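Local coordinates for histidine triad protein (PDB 5CS2) that probably hydrolyses diadenosine triphosphate to AMP and ADP, as a HIT-family enzyme, and is bound by the antimalarial natural product cyclomarin A, at residues E29-I37 with I181-K192. Numbering follows the deposited sequence.
Sequences EIDKREVFI and IEQMEEEANLIK
Asp31 meets the helix through its carboxylate, whose CG lies 3.6 Å from the CD1 methyl of Ile181. OD1 also closes an Asx turn on the backbone N of Arg33, using its anti lone pair, and the Arg33 guanidinium grips both carboxylate oxygens side-on through NE and NH2. Held this way, the guanidinium has Ile181 CG1 over the centre of one face, 3.6 Å from Arg33 CZ. A water accepts from Arg33 NH1 and donates to Glu185 OE1, while Arg33 O takes a nearly straight CA-H...O contact from Glu185 CA. The Ala188 methyl packs on backbone carbonyls, its CB 3.4 Å from Arg33 O and also near Glu34 O. Next, Glu34 runs extended beyond CG, bringing OE2 to 3.2 Å from both Ile181 CD1 and Met184 CE. Here the chain enters 35-38, outermost within this chain in the five-stranded antiparallel sheet of this HIT fold; helix segment 181-192 runs nearly parallel to strand 35-37, 9° between their directions. Val35 O shares a water with Lys32 O and Lys192 NZ. The Phe36 ring meets Ile191 CG2 obliquely, CG at 3.7 Å, and Met85 of helix 72-93 also touches it; Phe36 O lies 3.2 Å from Lys192 CG.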
loop_
_atom_site.group_PDB
_atom_site.type_symbol
_atom_site.label_atom_id
_atom_site.label_comp_id
_atom_site.label_asym_id
_atom_site.label_seq_id
_atom_site.Cartn_x
_atom_site.Cartn_y
_atom_site.Cartn_z
ATOM N N GLU A 29 -1.028 -22.086 -8.166
ATOM C CA GLU A 29 -1.799 -22.486 -6.999
ATOM C C GLU A 29 -0.799 -22.511 -5.850
ATOM O O GLU A 29 0.321 -22.977 -6.020
ATOM C CB GLU A 29 -2.464 -23.853 -7.231
ATOM C CG GLU A 29 -3.434 -24.201 -6.114
ATOM C CD GLU A 29 -4.180 -25.516 -6.248
ATOM O OE1 GLU A 29 -4.542 -25.905 -7.387
ATOM O OE2 GLU A 29 -4.456 -26.127 -5.189
ATOM N N ILE A 30 -1.163 -21.891 -4.716
ATOM C CA ILE A 30 -0.267 -21.841 -3.565
ATOM C C ILE A 30 -0.633 -23.003 -2.646
ATOM O O ILE A 30 -1.817 -23.203 -2.367
ATOM C CB ILE A 30 -0.401 -20.464 -2.821
ATOM C CG1 ILE A 30 -0.119 -19.254 -3.789
ATOM C CG2 ILE A 30 0.513 -20.414 -1.577
ATOM C CD1 ILE A 30 1.258 -19.290 -4.493
ATOM N N ASP A 31 0.381 -23.740 -2.193
ATOM C CA ASP A 31 0.230 -24.865 -1.247
ATOM C C ASP A 31 -0.302 -24.293 0.076
ATOM O O ASP A 31 0.203 -23.269 0.570
ATOM C CB ASP A 31 1.606 -25.521 -1.014
ATOM C CG ASP A 31 1.528 -26.901 -0.394
ATOM O OD1 ASP A 31 1.037 -27.011 0.752
ATOM O OD2 ASP A 31 1.972 -27.871 -1.049
ATOM N N LYS A 32 -1.318 -24.944 0.645
ATOM C CA LYS A 32 -1.914 -24.530 1.932
ATOM C C LYS A 32 -0.887 -24.429 3.063
ATOM O O LYS A 32 -1.089 -23.614 3.981
ATOM C CB LYS A 32 -3.073 -25.471 2.321
ATOM C CG LYS A 32 -2.630 -26.907 2.597
ATOM C CD LYS A 32 -3.835 -27.822 2.834
ATOM C CE LYS A 32 -3.402 -29.263 2.950
ATOM N NZ LYS A 32 -4.567 -30.187 2.942
ATOM N N ARG A 33 0.209 -25.231 3.006
ATOM C CA ARG A 33 1.305 -25.219 3.977
ATOM C C ARG A 33 2.093 -23.906 3.962
ATOM O O ARG A 33 2.829 -23.623 4.904
ATOM C CB ARG A 33 2.278 -26.406 3.758
ATOM C CG ARG A 33 1.694 -27.747 4.205
ATOM C CD ARG A 33 2.604 -28.904 3.811
ATOM N NE ARG A 33 2.573 -29.096 2.361
ATOM C CZ ARG A 33 3.320 -29.961 1.686
ATOM N NH1 ARG A 33 4.190 -30.740 2.322
ATOM N NH2 ARG A 33 3.210 -30.047 0.368
ATOM N N GLU A 34 1.983 -23.133 2.859
ATOM C CA GLU A 34 2.746 -21.882 2.732
ATOM C C GLU A 34 1.955 -20.641 3.145
ATOM O O GLU A 34 2.519 -19.546 3.179
ATOM C CB GLU A 34 3.216 -21.724 1.270
ATOM C CG GLU A 34 4.008 -22.920 0.758
ATOM C CD GLU A 34 4.268 -22.928 -0.740
ATOM O OE1 GLU A 34 3.659 -22.111 -1.471
ATOM O OE2 GLU A 34 5.074 -23.774 -1.190
ATOM N N VAL A 35 0.690 -20.813 3.450
ATOM C CA VAL A 35 -0.257 -19.751 3.789
ATOM C C VAL A 35 -0.275 -19.578 5.309
ATOM O O VAL A 35 -0.486 -20.543 6.024
ATOM C CB VAL A 35 -1.670 -20.049 3.236
ATOM C CG1 VAL A 35 -2.683 -18.994 3.676
ATOM C CG2 VAL A 35 -1.643 -20.185 1.706
ATOM N N PHE A 36 -0.084 -18.368 5.780
ATOM C CA PHE A 36 -0.095 -18.129 7.240
ATOM C C PHE A 36 -1.372 -17.426 7.723
ATOM O O PHE A 36 -1.611 -17.370 8.931
ATOM C CB PHE A 36 1.170 -17.396 7.670
ATOM C CG PHE A 36 1.487 -16.173 6.838
ATOM C CD1 PHE A 36 0.774 -14.985 7.014
ATOM C CD2 PHE A 36 2.506 -16.202 5.892
ATOM C CE1 PHE A 36 1.053 -13.855 6.223
ATOM C CE2 PHE A 36 2.820 -15.058 5.142
ATOM C CZ PHE A 36 2.079 -13.901 5.296
ATOM N N ILE A 37 -2.185 -16.825 6.808
ATOM C CA ILE A 37 -3.411 -16.173 7.227
ATOM C C ILE A 37 -4.373 -16.097 6.046
ATOM O O ILE A 37 -3.932 -15.857 4.926
ATOM C CB ILE A 37 -3.149 -14.734 7.820
ATOM C CG1 ILE A 37 -4.417 -14.147 8.485
ATOM C CG2 ILE A 37 -2.572 -13.763 6.751
ATOM C CD1 ILE A 37 -4.124 -12.953 9.514
ATOM N N ILE A 181 9.634 -26.536 0.063
ATOM C CA ILE A 181 8.360 -26.615 0.780
ATOM C C ILE A 181 8.616 -26.746 2.300
ATOM O O ILE A 181 7.894 -26.136 3.082
ATOM C CB ILE A 181 7.383 -27.699 0.199
ATOM C CG1 ILE A 181 5.979 -27.637 0.845
ATOM C CG2 ILE A 181 7.949 -29.121 0.290
ATOM C CD1 ILE A 181 5.032 -26.586 0.324
ATOM N N GLU A 182 9.684 -27.471 2.699
ATOM C CA GLU A 182 10.058 -27.664 4.102
ATOM C C GLU A 182 10.343 -26.333 4.786
ATOM O O GLU A 182 9.766 -26.068 5.834
ATOM C CB GLU A 182 11.267 -28.616 4.244
ATOM C CG GLU A 182 11.012 -30.027 3.735
ATOM C CD GLU A 182 11.678 -30.327 2.406
ATOM O OE1 GLU A 182 12.842 -30.787 2.414
ATOM O OE2 GLU A 182 11.040 -30.088 1.355
ATOM N N GLN A 183 11.220 -25.500 4.194
ATOM C CA GLN A 183 11.591 -24.183 4.737
ATOM C C GLN A 183 10.391 -23.247 4.763
ATOM O O GLN A 183 10.198 -22.518 5.739
ATOM C CB GLN A 183 12.739 -23.542 3.936
ATOM C CG GLN A 183 14.087 -24.240 4.112
ATOM C CD GLN A 183 15.160 -23.704 3.194
ATOM O OE1 GLN A 183 14.957 -23.510 1.987
ATOM N NE2 GLN A 183 16.348 -23.495 3.740
ATOM N N MET A 184 9.580 -23.276 3.688
ATOM C CA MET A 184 8.386 -22.450 3.557
ATOM C C MET A 184 7.317 -22.816 4.567
ATOM O O MET A 184 6.730 -21.919 5.165
ATOM C CB MET A 184 7.854 -22.499 2.129
ATOM C CG MET A 184 8.728 -21.755 1.147
ATOM S SD MET A 184 7.875 -21.495 -0.418
ATOM C CE MET A 184 8.159 -23.093 -1.186
ATOM N N GLU A 185 7.066 -24.135 4.768
ATOM C CA GLU A 185 6.119 -24.623 5.760
ATOM C C GLU A 185 6.596 -24.182 7.147
ATOM O O GLU A 185 5.777 -23.724 7.948
ATOM C CB GLU A 185 5.978 -26.155 5.690
ATOM C CG GLU A 185 4.985 -26.750 6.680
ATOM C CD GLU A 185 4.826 -28.258 6.603
ATOM O OE1 GLU A 185 5.767 -28.945 6.140
ATOM O OE2 GLU A 185 3.756 -28.757 7.019
ATOM N N GLU A 186 7.902 -24.303 7.415
ATOM C CA GLU A 186 8.487 -23.914 8.703
ATOM C C GLU A 186 8.262 -22.416 8.954
ATOM O O GLU A 186 7.797 -22.041 10.038
ATOM C CB GLU A 186 9.983 -24.276 8.756
ATOM C CG GLU A 186 10.715 -23.818 10.010
ATOM C CD GLU A 186 12.173 -24.231 10.132
ATOM O OE1 GLU A 186 12.836 -24.426 9.085
ATOM O OE2 GLU A 186 12.662 -24.329 11.281
ATOM N N GLU A 187 8.535 -21.575 7.936
ATOM C CA GLU A 187 8.336 -20.127 8.049
ATOM C C GLU A 187 6.865 -19.787 8.216
ATOM O O GLU A 187 6.531 -18.992 9.100
ATOM C CB GLU A 187 8.950 -19.357 6.873
ATOM C CG GLU A 187 8.962 -17.860 7.162
ATOM C CD GLU A 187 9.728 -16.955 6.219
ATOM O OE1 GLU A 187 10.909 -17.261 5.932
ATOM O OE2 GLU A 187 9.189 -15.879 5.868
ATOM N N ALA A 188 5.974 -20.383 7.400
ATOM C CA ALA A 188 4.551 -20.096 7.547
ATOM C C ALA A 188 4.051 -20.536 8.919
ATOM O O ALA A 188 3.192 -19.886 9.472
ATOM C CB ALA A 188 3.739 -20.776 6.459
ATOM N N ASN A 189 4.570 -21.664 9.442
ATOM C CA ASN A 189 4.138 -22.185 10.739
ATOM C C ASN A 189 4.519 -21.251 11.877
ATOM O O ASN A 189 3.705 -21.011 12.756
ATOM C CB ASN A 189 4.664 -23.609 10.955
ATOM C CG ASN A 189 3.937 -24.347 12.045
ATOM O OD1 ASN A 189 4.463 -24.553 13.140
ATOM N ND2 ASN A 189 2.697 -24.728 11.785
ATOM N N LEU A 190 5.716 -20.683 11.818
ATOM C CA LEU A 190 6.201 -19.726 12.811
ATOM C C LEU A 190 5.272 -18.492 12.844
ATOM O O LEU A 190 4.861 -18.044 13.923
ATOM C CB LEU A 190 7.639 -19.324 12.468
ATOM C CG LEU A 190 8.267 -18.230 13.335
ATOM C CD1 LEU A 190 8.957 -18.830 14.576
ATOM C CD2 LEU A 190 9.270 -17.402 12.521
ATOM N N ILE A 191 4.875 -17.998 11.648
ATOM C CA ILE A 191 3.988 -16.833 11.562
ATOM C C ILE A 191 2.622 -17.131 12.070
ATOM O O ILE A 191 2.129 -16.415 12.926
ATOM C CB ILE A 191 3.969 -16.247 10.130
ATOM C CG1 ILE A 191 5.391 -15.818 9.712
ATOM C CG2 ILE A 191 2.951 -15.112 10.045
ATOM C CD1 ILE A 191 5.564 -15.526 8.231
ATOM N N LYS A 192 2.008 -18.235 11.593
ATOM C CA LYS A 192 0.688 -18.678 12.004
ATOM C C LYS A 192 0.650 -18.912 13.524
ATOM O O LYS A 192 -0.304 -18.493 14.172
ATOM C CB LYS A 192 0.402 -20.032 11.322
ATOM C CG LYS A 192 -0.812 -20.114 10.460
ATOM C CD LYS A 192 -1.045 -21.561 9.982
ATOM C CE LYS A 192 0.234 -22.322 9.622
ATOM N NZ LYS A 192 -0.037 -23.740 9.218
HETATM O O HOH W 1 -0.818 -23.114 6.647
HETATM O O HOH W 2 2.681 -24.334 7.461
HETATM O O HOH W 3 4.668 -31.195 5.135
#